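Local coordinates for citrate lyase subunit beta-like protein (Mycobacterium tuberculosis H37Rv, PDB 6ARB), which belongs to the magnesium-dependent HpcH/HpaI aldolase family, has lyase activity, and may play a role in fatty acid biosynthesis, at residues A117-A122 with V138-G143; L236-R241 with A254-M259; R240-A245 with P263-A268. All coordinates share one frame; numbering follows the deposited sequence.

Interaction 1 (A117-A122 with V138-G143). With MG (magnesium ion), chain D; PYR (pyruvic acid), chain E.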
loop_
_atom_site.group_PDB
_atom_site.type_symbol
_atom_site.label_atom_id
_atom_site.label_comp_id
_atom_site.label_asym_id
_atom_site.label_seq_id
_atom_site.Cartn_x
_atom_site.Cartn_y
_atom_site.Cartn_z
ATOM N N ALA A 117 16.907 -2.121 -11.316
ATOM C CA ALA A 117 16.334 -0.798 -11.154
ATOM C C ALA A 117 16.138 -0.505 -9.676
ATOM O O ALA A 117 15.397 -1.211 -8.982
ATOM C CB ALA A 117 15.011 -0.705 -11.892
ATOM N N LEU A 118 16.813 0.540 -9.208
ATOM C CA LEU A 118 16.669 1.012 -7.841
ATOM C C LEU A 118 15.601 2.106 -7.768
ATOM O O LEU A 118 15.840 3.250 -8.148
ATOM C CB LEU A 118 18.020 1.545 -7.344
ATOM C CG LEU A 118 18.057 2.287 -6.001
ATOM C CD1 LEU A 118 17.377 1.472 -4.898
ATOM C CD2 LEU A 118 19.509 2.619 -5.646
ATOM N N VAL A 119 14.410 1.742 -7.301
ATOM C CA VAL A 119 13.320 2.696 -7.199
ATOM C C VAL A 119 13.398 3.396 -5.861
ATOM O O VAL A 119 13.301 2.752 -4.815
ATOM C CB VAL A 119 11.951 1.994 -7.338
ATOM C CG1 VAL A 119 10.836 2.972 -7.059
ATOM C CG2 VAL A 119 11.817 1.378 -8.738
ATOM N N GLU A 120 13.566 4.711 -5.889
ATOM C CA GLU A 120 13.816 5.450 -4.654
ATOM C C GLU A 120 13.265 6.865 -4.716
ATOM O O GLU A 120 13.783 7.771 -4.063
ATOM C CB GLU A 120 15.318 5.483 -4.364
ATOM C CG GLU A 120 16.186 5.928 -5.548
ATOM C CD GLU A 120 17.645 5.760 -5.250
ATOM O OE1 GLU A 120 17.966 5.568 -4.051
ATOM O OE2 GLU A 120 18.464 5.823 -6.187
ATOM N N THR A 121 12.219 7.036 -5.518
ATOM C CA THR A 121 11.501 8.300 -5.639
ATOM C C THR A 121 10.015 8.010 -5.830
ATOM O O THR A 121 9.625 6.876 -6.185
ATOM C CB THR A 121 11.996 9.128 -6.858
ATOM O OG1 THR A 121 11.637 8.457 -8.068
ATOM C CG2 THR A 121 13.505 9.322 -6.810
ATOM N N ALA A 122 9.187 9.026 -5.595
ATOM C CA ALA A 122 7.747 8.883 -5.759
ATOM C C ALA A 122 7.410 8.481 -7.194
ATOM O O ALA A 122 6.635 7.551 -7.419
ATOM C CB ALA A 122 7.026 10.159 -5.357
ATOM N N VAL A 138 16.360 -7.072 -14.736
ATOM C CA VAL A 138 16.479 -8.409 -14.156
ATOM C C VAL A 138 16.253 -8.368 -12.646
ATOM O O VAL A 138 16.118 -9.414 -11.998
ATOM C CB VAL A 138 17.848 -9.044 -14.449
ATOM C CG1 VAL A 138 18.049 -9.195 -15.948
ATOM C CG2 VAL A 138 18.961 -8.209 -13.826
ATOM N N GLY A 139 16.187 -7.162 -12.094
ATOM C CA GLY A 139 15.942 -6.997 -10.664
ATOM C C GLY A 139 15.386 -5.634 -10.304
ATOM O O GLY A 139 15.552 -4.692 -11.070
ATOM N N MET A 140 14.717 -5.543 -9.147
ATOM C CA MET A 140 14.207 -4.271 -8.615
ATOM C C MET A 140 14.634 -4.172 -7.174
ATOM O O MET A 140 14.518 -5.143 -6.432
ATOM C CB MET A 140 12.679 -4.238 -8.623
ATOM C CG MET A 140 12.075 -4.635 -9.929
ATOM S SD MET A 140 11.850 -3.161 -10.908
ATOM C CE MET A 140 10.610 -2.319 -9.909
ATOM N N MET A 141 15.121 -2.994 -6.798
ATOM C CA MET A 141 15.481 -2.698 -5.423
ATOM C C MET A 141 14.714 -1.445 -5.039
ATOM O O MET A 141 14.278 -0.686 -5.904
ATOM C CB MET A 141 16.984 -2.454 -5.324
ATOM C CG MET A 141 17.480 -2.180 -3.903
ATOM S SD MET A 141 19.273 -1.988 -3.886
ATOM C CE MET A 141 19.530 -1.581 -2.152
ATOM N N TRP A 142 14.515 -1.236 -3.746
ATOM C CA TRP A 142 13.941 0.018 -3.293
ATOM C C TRP A 142 14.901 0.708 -2.308
ATOM O O TRP A 142 15.740 0.057 -1.659
ATOM C CB TRP A 142 12.571 -0.214 -2.672
ATOM C CG TRP A 142 12.627 -0.829 -1.304
ATOM C CD1 TRP A 142 12.937 -2.119 -0.987
ATOM C CD2 TRP A 142 12.365 -0.161 -0.064
ATOM N NE1 TRP A 142 12.879 -2.299 0.379
ATOM C CE2 TRP A 142 12.532 -1.109 0.966
ATOM C CE3 TRP A 142 12.003 1.149 0.275
ATOM C CZ2 TRP A 142 12.351 -0.787 2.313
ATOM C CZ3 TRP A 142 11.818 1.461 1.615
ATOM C CH2 TRP A 142 11.992 0.500 2.610
ATOM N N GLY A 143 14.808 2.032 -2.237
ATOM C CA GLY A 143 15.714 2.818 -1.415
ATOM C C GLY A 143 14.918 3.776 -0.553
ATOM O O GLY A 143 14.240 4.664 -1.068
HETATM MG MG MG D . 19.805 6.345 -3.020
HETATM C C PYR E . 18.761 4.850 -0.742
HETATM O O PYR E . 18.052 4.429 0.277
HETATM O OXT PYR E . 18.648 6.106 -1.083
HETATM C CA PYR E . 19.607 3.969 -1.440
HETATM O O3 PYR E . 20.559 4.396 -2.241
HETATM C CB PYR E . 19.433 2.490 -1.278
HETATM O O HOH W 1 21.801 7.411 -2.296
HETATM O O HOH W 2 20.867 6.516 -5.013
#
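M141 is held by the neighbouring strand through both its backbone N and its backbone O: its N donates to A117 O at 2.8 Å with an N-H...O angle of 170°, and its O accepts from V119 N, also at 2.8 Å. A117 N to G139 O near the start of the pairing and G143 N to V119 O at the C-terminal ends extend the parallel ladder, the last bond being longer, 3.1 Å, and more bent. Just beyond it the strands end and the active site begins. E120 OE1 binds the magnesium ion at 2.2 Å, alongside D146, two waters and both OXT and O3 of pyruvate. The first torsion of E120 (chi1 50°) sets CG between the backbone N and carbonyl carbon, and the chain then runs extended to the metal; OE2 takes a hydrogen bond from K100 N, which helps fix the carboxylate's rotation. E120 CB meanwhile rests on G143 O. Of the side chains, L118 and M141 share the face turned to the bound pyruvate: L118 CD1 lies against M141 CG at 3.8 Å, while L118 CD2 stands 4.0 Å from pyruvate O3. On the other face M140 folds back at chi2 and chi3, bringing its SD to A117 CB and its CE across V119 CG2, each at 4.1 Å. This is the TIM barrel's usual economy, with ligands carried at the C-terminal ends of the strands. Strands 95-98 and 184-187 flank the pair, and helices 128-133 and 165-180 cover the face of M140, on which W142 also lies, hydrogen-bonded to D187 through NE1.

Interaction 2 (L236-R241 with A254-M259); sequences LAWARR and AFEGQM. With COA (coenzyme A), chain M.
F255 brings the CZ corner of its ring against the helix at R241, 3.7 Å from R241 CB, while CG of the next residue, E256, lies over one face of the same ring, near the rim. From there the E256 chain runs out extended to a side-on salt bridge, in which R241 offers one nitrogen to each oxygen. R241 NE donates to E256 OE1 at 2.8 Å, somewhat bent and tilted from both flat groups; R241 NH2 reaches the syn lone pair of E256 OE2 at 2.9 Å, almost straight (174°) and in the guanidinium plane. The two planes are only 23° apart. A bend at chi3 (-52°) turns the guanidinium back over its own helix, where W238 CA lies against one of its faces. Two bonds to two oxygens fix the carboxylate's rotation even at this exposed place. The partner of the helix is a beta-hairpin with a two-residue loop: F255 to Q258 form a type I' turn with E256 and G257 at its corners, both at positive phi, closed by F255 N to Q258 O and Q258 N to F255 O. W238 extends its indole toward the base of this turn, CD1 lying 4.0 Å from E256 OE2, with the carboxylate at the edge of the ring. Its NE1 donates to a water at 2.9 Å, and that water in turn donates to F255 O. Further along the hairpin M259 faces coenzyme A, its CG 3.7 Å from CEP of the pantetheine arm; hydrogen bonds to the same cofactor come from K31 and H218 of the third subunit.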
loop_
_atom_site.group_PDB
_atom_site.type_symbol
_atom_site.label_atom_id
_atom_site.label_comp_id
_atom_site.label_asym_id
_atom_site.label_seq_id
_atom_site.Cartn_x
_atom_site.Cartn_y
_atom_site.Cartn_z
ATOM N N LEU A 236 11.639 -25.314 10.033
ATOM C CA LEU A 236 12.073 -26.511 9.298
ATOM C C LEU A 236 11.439 -27.779 9.861
ATOM O O LEU A 236 11.038 -28.669 9.114
ATOM C CB LEU A 236 13.598 -26.651 9.309
ATOM C CG LEU A 236 14.377 -25.687 8.417
ATOM C CD1 LEU A 236 15.875 -25.857 8.653
ATOM C CD2 LEU A 236 14.017 -25.939 6.961
ATOM N N ALA A 237 11.363 -27.867 11.184
ATOM C CA ALA A 237 10.683 -28.984 11.836
ATOM C C ALA A 237 9.245 -29.115 11.319
ATOM O O ALA A 237 8.798 -30.199 10.929
ATOM C CB ALA A 237 10.692 -28.787 13.353
ATOM N N TRP A 238 8.524 -27.997 11.324
ATOM C CA TRP A 238 7.158 -27.977 10.803
ATOM C C TRP A 238 7.055 -28.359 9.317
ATOM O O TRP A 238 6.189 -29.144 8.933
ATOM C CB TRP A 238 6.512 -26.613 11.026
ATOM C CG TRP A 238 5.231 -26.478 10.276
ATOM C CD1 TRP A 238 3.997 -26.908 10.672
ATOM C CD2 TRP A 238 5.062 -25.904 8.974
ATOM N NE1 TRP A 238 3.060 -26.613 9.700
ATOM C CE2 TRP A 238 3.691 -26.006 8.647
ATOM C CE3 TRP A 238 5.935 -25.315 8.052
ATOM C CZ2 TRP A 238 3.172 -25.528 7.438
ATOM C CZ3 TRP A 238 5.418 -24.843 6.848
ATOM C CH2 TRP A 238 4.050 -24.954 6.554
ATOM N N ALA A 239 7.922 -27.785 8.488
ATOM C CA ALA A 239 7.949 -28.103 7.062
ATOM C C ALA A 239 8.120 -29.609 6.809
ATOM O O ALA A 239 7.421 -30.192 5.980
ATOM C CB ALA A 239 9.045 -27.309 6.365
ATOM N N ARG A 240 9.040 -30.240 7.535
ATOM C CA ARG A 240 9.217 -31.688 7.447
ATOM C C ARG A 240 7.946 -32.428 7.837
ATOM O O ARG A 240 7.510 -33.324 7.127
ATOM C CB ARG A 240 10.374 -32.159 8.343
ATOM C CG ARG A 240 11.727 -31.608 7.938
ATOM C CD ARG A 240 12.877 -32.141 8.789
ATOM N NE ARG A 240 14.109 -31.458 8.404
ATOM C CZ ARG A 240 14.682 -30.484 9.105
ATOM N NH1 ARG A 240 14.161 -30.101 10.264
ATOM N NH2 ARG A 240 15.789 -29.906 8.656
ATOM N N ARG A 241 7.350 -32.046 8.964
ATOM C CA ARG A 241 6.135 -32.699 9.448
ATOM C C ARG A 241 4.992 -32.621 8.429
ATOM O O ARG A 241 4.421 -33.640 8.034
ATOM C CB ARG A 241 5.687 -32.110 10.804
ATOM C CG ARG A 241 6.622 -32.441 11.982
ATOM C CD ARG A 241 5.922 -32.333 13.345
ATOM N NE ARG A 241 5.237 -31.057 13.541
ATOM C CZ ARG A 241 5.842 -29.912 13.858
ATOM N NH1 ARG A 241 7.161 -29.873 14.005
ATOM N NH2 ARG A 241 5.131 -28.803 14.011
ATOM N N ALA A 254 -6.529 -30.949 7.565
ATOM C CA ALA A 254 -6.194 -30.237 8.784
ATOM C C ALA A 254 -4.929 -30.832 9.393
ATOM O O ALA A 254 -4.830 -32.039 9.606
ATOM C CB ALA A 254 -7.355 -30.295 9.778
ATOM N N PHE A 255 -3.950 -29.979 9.652
ATOM C CA PHE A 255 -2.730 -30.430 10.304
ATOM C C PHE A 255 -2.391 -29.492 11.445
ATOM O O PHE A 255 -2.164 -28.304 11.229
ATOM C CB PHE A 255 -1.571 -30.485 9.313
ATOM C CG PHE A 255 -0.324 -31.093 9.881
ATOM C CD1 PHE A 255 -0.232 -32.462 10.062
ATOM C CD2 PHE A 255 0.759 -30.299 10.224
ATOM C CE1 PHE A 255 0.913 -33.033 10.592
ATOM C CE2 PHE A 255 1.906 -30.865 10.743
ATOM C CZ PHE A 255 1.979 -32.239 10.924
ATOM N N GLU A 256 -2.366 -30.041 12.658
ATOM C CA GLU A 256 -2.047 -29.280 13.860
ATOM C C GLU A 256 -2.925 -28.037 13.943
ATOM O O GLU A 256 -2.449 -26.933 14.199
ATOM C CB GLU A 256 -0.555 -28.930 13.896
ATOM C CG GLU A 256 0.330 -30.179 13.865
ATOM C CD GLU A 256 1.814 -29.879 13.983
ATOM O OE1 GLU A 256 2.584 -30.822 14.254
ATOM O OE2 GLU A 256 2.218 -28.712 13.800
ATOM N N GLY A 257 -4.215 -28.233 13.709
ATOM C CA GLY A 257 -5.188 -27.170 13.875
ATOM C C GLY A 257 -5.321 -26.206 12.707
ATOM O O GLY A 257 -6.177 -25.329 12.747
ATOM N N GLN A 258 -4.495 -26.374 11.673
ATOM C CA GLN A 258 -4.497 -25.469 10.518
ATOM C C GLN A 258 -5.022 -26.138 9.256
ATOM O O GLN A 258 -4.714 -27.299 8.982
ATOM C CB GLN A 258 -3.079 -24.965 10.229
ATOM C CG GLN A 258 -2.305 -24.577 11.473
ATOM C CD GLN A 258 -2.969 -23.451 12.224
ATOM O OE1 GLN A 258 -3.176 -22.371 11.679
ATOM N NE2 GLN A 258 -3.318 -23.699 13.482
ATOM N N MET A 259 -5.808 -25.392 8.485
ATOM C CA MET A 259 -6.244 -25.838 7.164
ATOM C C MET A 259 -5.020 -25.830 6.245
ATOM O O MET A 259 -4.373 -24.793 6.086
ATOM C CB MET A 259 -7.311 -24.879 6.634
ATOM C CG MET A 259 -8.352 -25.495 5.704
ATOM S SD MET A 259 -7.781 -25.733 4.018
ATOM C CE MET A 259 -7.352 -24.063 3.550
HETATM N N1A COA M . -17.847 -28.030 4.641
HETATM C C2A COA M . -18.826 -28.758 5.213
HETATM N N3A COA M . -18.653 -29.395 6.375
HETATM C C4A COA M . -17.471 -29.337 7.021
HETATM C C5A COA M . -16.421 -28.597 6.465
HETATM C C6A COA M . -16.651 -27.936 5.243
HETATM N N6A COA M . -15.574 -27.127 4.586
HETATM N N7A COA M . -15.370 -28.705 7.315
HETATM C C8A COA M . -15.742 -29.481 8.355
HETATM N N9A COA M . -17.019 -29.871 8.184
HETATM C C1B COA M . -17.797 -30.705 9.075
HETATM C C2B COA M . -17.285 -32.071 9.181
HETATM O O2B COA M . -17.855 -32.900 8.215
HETATM C C3B COA M . -17.706 -32.466 10.498
HETATM O O3B COA M . -19.066 -32.703 10.448
HETATM P P3B COA M . -19.708 -33.909 11.181
HETATM O O7A COA M . -19.064 -34.054 12.539
HETATM O O8A COA M . -19.507 -35.158 10.368
HETATM O O9A COA M . -21.193 -33.652 11.335
HETATM C C4B COA M . -17.499 -31.265 11.299
HETATM O O4B COA M . -17.758 -30.188 10.373
HETATM C C5B COA M . -16.154 -31.182 11.861
HETATM O O5B COA M . -15.109 -31.626 11.089
HETATM P P1A COA M . -13.609 -31.502 11.485
HETATM O O1A COA M . -13.174 -32.763 12.164
HETATM O O2A COA M . -13.391 -30.347 12.418
HETATM O O3A COA M . -12.795 -31.234 10.181
HETATM P P2A COA M . -12.161 -32.357 9.268
HETATM O O4A COA M . -10.926 -32.945 9.912
HETATM O O5A COA M . -13.163 -33.423 8.938
HETATM O O6A COA M . -11.696 -31.704 7.935
HETATM C CBP COA M . -11.008 -29.750 6.615
HETATM C CCP COA M . -11.163 -30.431 7.975
HETATM C CDP COA M . -10.647 -30.801 5.566
HETATM C CEP COA M . -9.946 -28.684 6.686
HETATM C CAP COA M . -12.348 -29.064 6.272
HETATM O OAP COA M . -12.541 -28.057 7.202
HETATM C C9P COA M . -12.356 -28.424 4.888
HETATM O O9P COA M . -12.545 -29.088 3.873
HETATM N N8P COA M . -12.111 -27.015 4.797
HETATM C C7P COA M . -12.096 -26.336 3.489
HETATM C C6P COA M . -10.889 -26.575 2.618
HETATM C C5P COA M . -10.914 -25.887 1.279
HETATM O O5P COA M . -11.909 -25.980 0.565
HETATM N N4P COA M . -9.766 -25.119 0.865
HETATM C C3P COA M . -9.792 -24.460 -0.396
HETATM C C2P COA M . -9.644 -22.960 -0.293
HETATM S S1P COA M . -8.798 -22.389 1.174
HETATM O O HOH W 3 0.205 -26.964 10.060
#

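Interaction 3 (R240-A245 with P263-A268)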
loop_
_atom_site.group_PDB
_atom_site.type_symbol
_atom_site.label_atom_id
_atom_site.label_comp_id
_atom_site.label_asym_id
_atom_site.label_seq_id
_atom_site.Cartn_x
_atom_site.Cartn_y
_atom_site.Cartn_z
ATOM N N ARG A 240 9.040 -30.240 7.535
ATOM C CA ARG A 240 9.217 -31.688 7.447
ATOM C C ARG A 240 7.946 -32.428 7.837
ATOM O O ARG A 240 7.510 -33.324 7.127
ATOM C CB ARG A 240 10.374 -32.159 8.343
ATOM C CG ARG A 240 11.727 -31.608 7.938
ATOM C CD ARG A 240 12.877 -32.141 8.789
ATOM N NE ARG A 240 14.109 -31.458 8.404
ATOM C CZ ARG A 240 14.682 -30.484 9.105
ATOM N NH1 ARG A 240 14.161 -30.101 10.264
ATOM N NH2 ARG A 240 15.789 -29.906 8.656
ATOM N N ARG A 241 7.350 -32.046 8.964
ATOM C CA ARG A 241 6.135 -32.699 9.448
ATOM C C ARG A 241 4.992 -32.621 8.429
ATOM O O ARG A 241 4.421 -33.640 8.034
ATOM C CB ARG A 241 5.687 -32.110 10.804
ATOM C CG ARG A 241 6.622 -32.441 11.982
ATOM C CD ARG A 241 5.922 -32.333 13.345
ATOM N NE ARG A 241 5.237 -31.057 13.541
ATOM C CZ ARG A 241 5.842 -29.912 13.858
ATOM N NH1 ARG A 241 7.161 -29.873 14.005
ATOM N NH2 ARG A 241 5.131 -28.803 14.011
ATOM N N VAL A 242 4.674 -31.404 8.005
ATOM C CA VAL A 242 3.511 -31.161 7.158
ATOM C C VAL A 242 3.643 -31.804 5.778
ATOM O O VAL A 242 2.653 -32.253 5.196
ATOM C CB VAL A 242 3.230 -29.642 6.999
ATOM C CG1 VAL A 242 4.275 -28.975 6.103
ATOM C CG2 VAL A 242 1.839 -29.420 6.453
ATOM N N LEU A 243 4.862 -31.833 5.249
ATOM C CA LEU A 243 5.095 -32.425 3.940
ATOM C C LEU A 243 5.031 -33.942 4.031
ATOM O O LEU A 243 4.559 -34.599 3.106
ATOM C CB LEU A 243 6.434 -31.967 3.359
ATOM C CG LEU A 243 6.493 -30.582 2.723
ATOM C CD1 LEU A 243 7.929 -30.229 2.382
ATOM C CD2 LEU A 243 5.625 -30.520 1.463
ATOM N N ALA A 244 5.495 -34.489 5.155
ATOM C CA ALA A 244 5.418 -35.924 5.399
ATOM C C ALA A 244 3.962 -36.314 5.522
ATOM O O ALA A 244 3.523 -37.297 4.925
ATOM C CB ALA A 244 6.182 -36.309 6.677
ATOM N N ALA A 245 3.215 -35.533 6.297
ATOM C CA ALA A 245 1.788 -35.780 6.452
ATOM C C ALA A 245 1.046 -35.696 5.109
ATOM O O ALA A 245 0.134 -36.478 4.841
ATOM C CB ALA A 245 1.192 -34.804 7.455
ATOM N N PRO A 263 -0.679 -24.225 -1.603
ATOM C CA PRO A 263 0.265 -23.124 -1.355
ATOM C C PRO A 263 1.018 -23.229 -0.012
ATOM O O PRO A 263 2.181 -22.794 0.110
ATOM C CB PRO A 263 -0.631 -21.871 -1.384
ATOM C CG PRO A 263 -2.006 -22.373 -1.107
ATOM C CD PRO A 263 -2.071 -23.751 -1.707
ATOM N N VAL A 264 0.357 -23.801 0.987
ATOM C CA VAL A 264 0.991 -23.978 2.298
ATOM C C VAL A 264 2.098 -25.020 2.193
ATOM O O VAL A 264 3.160 -24.877 2.787
ATOM C CB VAL A 264 -0.038 -24.365 3.372
ATOM C CG1 VAL A 264 0.636 -24.647 4.726
ATOM C CG2 VAL A 264 -1.063 -23.254 3.512
ATOM N N LEU A 265 1.860 -26.050 1.392
ATOM C CA LEU A 265 2.856 -27.094 1.190
ATOM C C LEU A 265 4.013 -26.533 0.365
ATOM O O LEU A 265 5.170 -26.932 0.526
ATOM C CB LEU A 265 2.222 -28.300 0.500
ATOM C CG LEU A 265 1.153 -29.020 1.314
ATOM C CD1 LEU A 265 0.473 -30.074 0.471
ATOM C CD2 LEU A 265 1.793 -29.649 2.576
ATOM N N THR A 266 3.688 -25.595 -0.518
ATOM C CA THR A 266 4.703 -24.900 -1.280
ATOM C C THR A 266 5.604 -24.097 -0.356
ATOM O O THR A 266 6.818 -24.067 -0.547
ATOM C CB THR A 266 4.073 -23.985 -2.330
ATOM O OG1 THR A 266 3.337 -24.789 -3.256
ATOM C CG2 THR A 266 5.148 -23.216 -3.058
ATOM N N HIS A 267 5.004 -23.455 0.642
ATOM C CA HIS A 267 5.758 -22.713 1.660
ATOM C C HIS A 267 6.790 -23.626 2.326
ATOM O O HIS A 267 7.954 -23.251 2.514
ATOM C CB HIS A 267 4.813 -22.183 2.735
ATOM C CG HIS A 267 3.835 -21.160 2.244
ATOM N ND1 HIS A 267 2.857 -20.624 3.058
ATOM C CD2 HIS A 267 3.660 -20.594 1.027
ATOM C CE1 HIS A 267 2.128 -19.769 2.363
ATOM N NE2 HIS A 267 2.591 -19.735 1.126
ATOM N N ALA A 268 6.346 -24.826 2.682
ATOM C CA ALA A 268 7.184 -25.805 3.373
ATOM C C ALA A 268 8.344 -26.265 2.499
ATOM O O ALA A 268 9.503 -26.369 2.944
ATOM C CB ALA A 268 6.333 -26.999 3.787
#
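Wholly apolar packing between two helices is the nature of this contact, which joins helix 233-246 to helix 262-276 in the C-terminal region, well away from the centre of the barrel-bearing chain. Over these segments the axes pass 9.4 Å apart with 130° between their directions, so the helices are inclined rather than truly antiparallel. Their backbones come closest at L243 and L265. Beside that pair the methyl of A268 fits between two consecutive residues of the other helix, with V242 CG1 and L243 CG each 3.7 Å from A268 CB. V242 serves two partners because its branches diverge: CG1, flanked by the backbone N and C (chi1 72°), meets A268, whereas CG2 lies against L265, reaching its CD2 at 3.9 Å. L243 and L265 run alongside one another in antiparallel sense, their CD2 atoms 4.1 Å apart, and L243 CD2 also lies on the backbone at L265 O, 3.7 Å away. V260 of the hairpin touches both V242 and L265, adding to the same apolar layer. The opposite flank of helix 262-276 belongs to the trimer: H267 NE2 donates to E145 O of the third subunit, and P263 packs on D146 of that subunit and touches pyruvate. Two helices joined through a beta-hairpin thus form an extension that reaches a neighbouring subunit's active site, probably as in related citrate lyase beta-like proteins.

The three contacts grade from the inside of the fold to its surface. Interaction 1 is buried in the barrel, where backbone hydrogen bonds set the register and a carboxylate binds a metal. Interactions 2 and 3 lie far from it, their nearest atoms about 25 and 20 Å away, and differ in chemistry on the same helix 233-246: mainly polar toward the hairpin, apolar toward helix 262-276. These two touch, W238 packing on V264 and A268, and F255 on A245. Both also meet the third subunit. There interaction 3 reaches E145 and D146, the same residues whose backbone N atoms bind pyruvate beside interaction 1, so in the trimer the extension arrives at a neighbouring subunit's site.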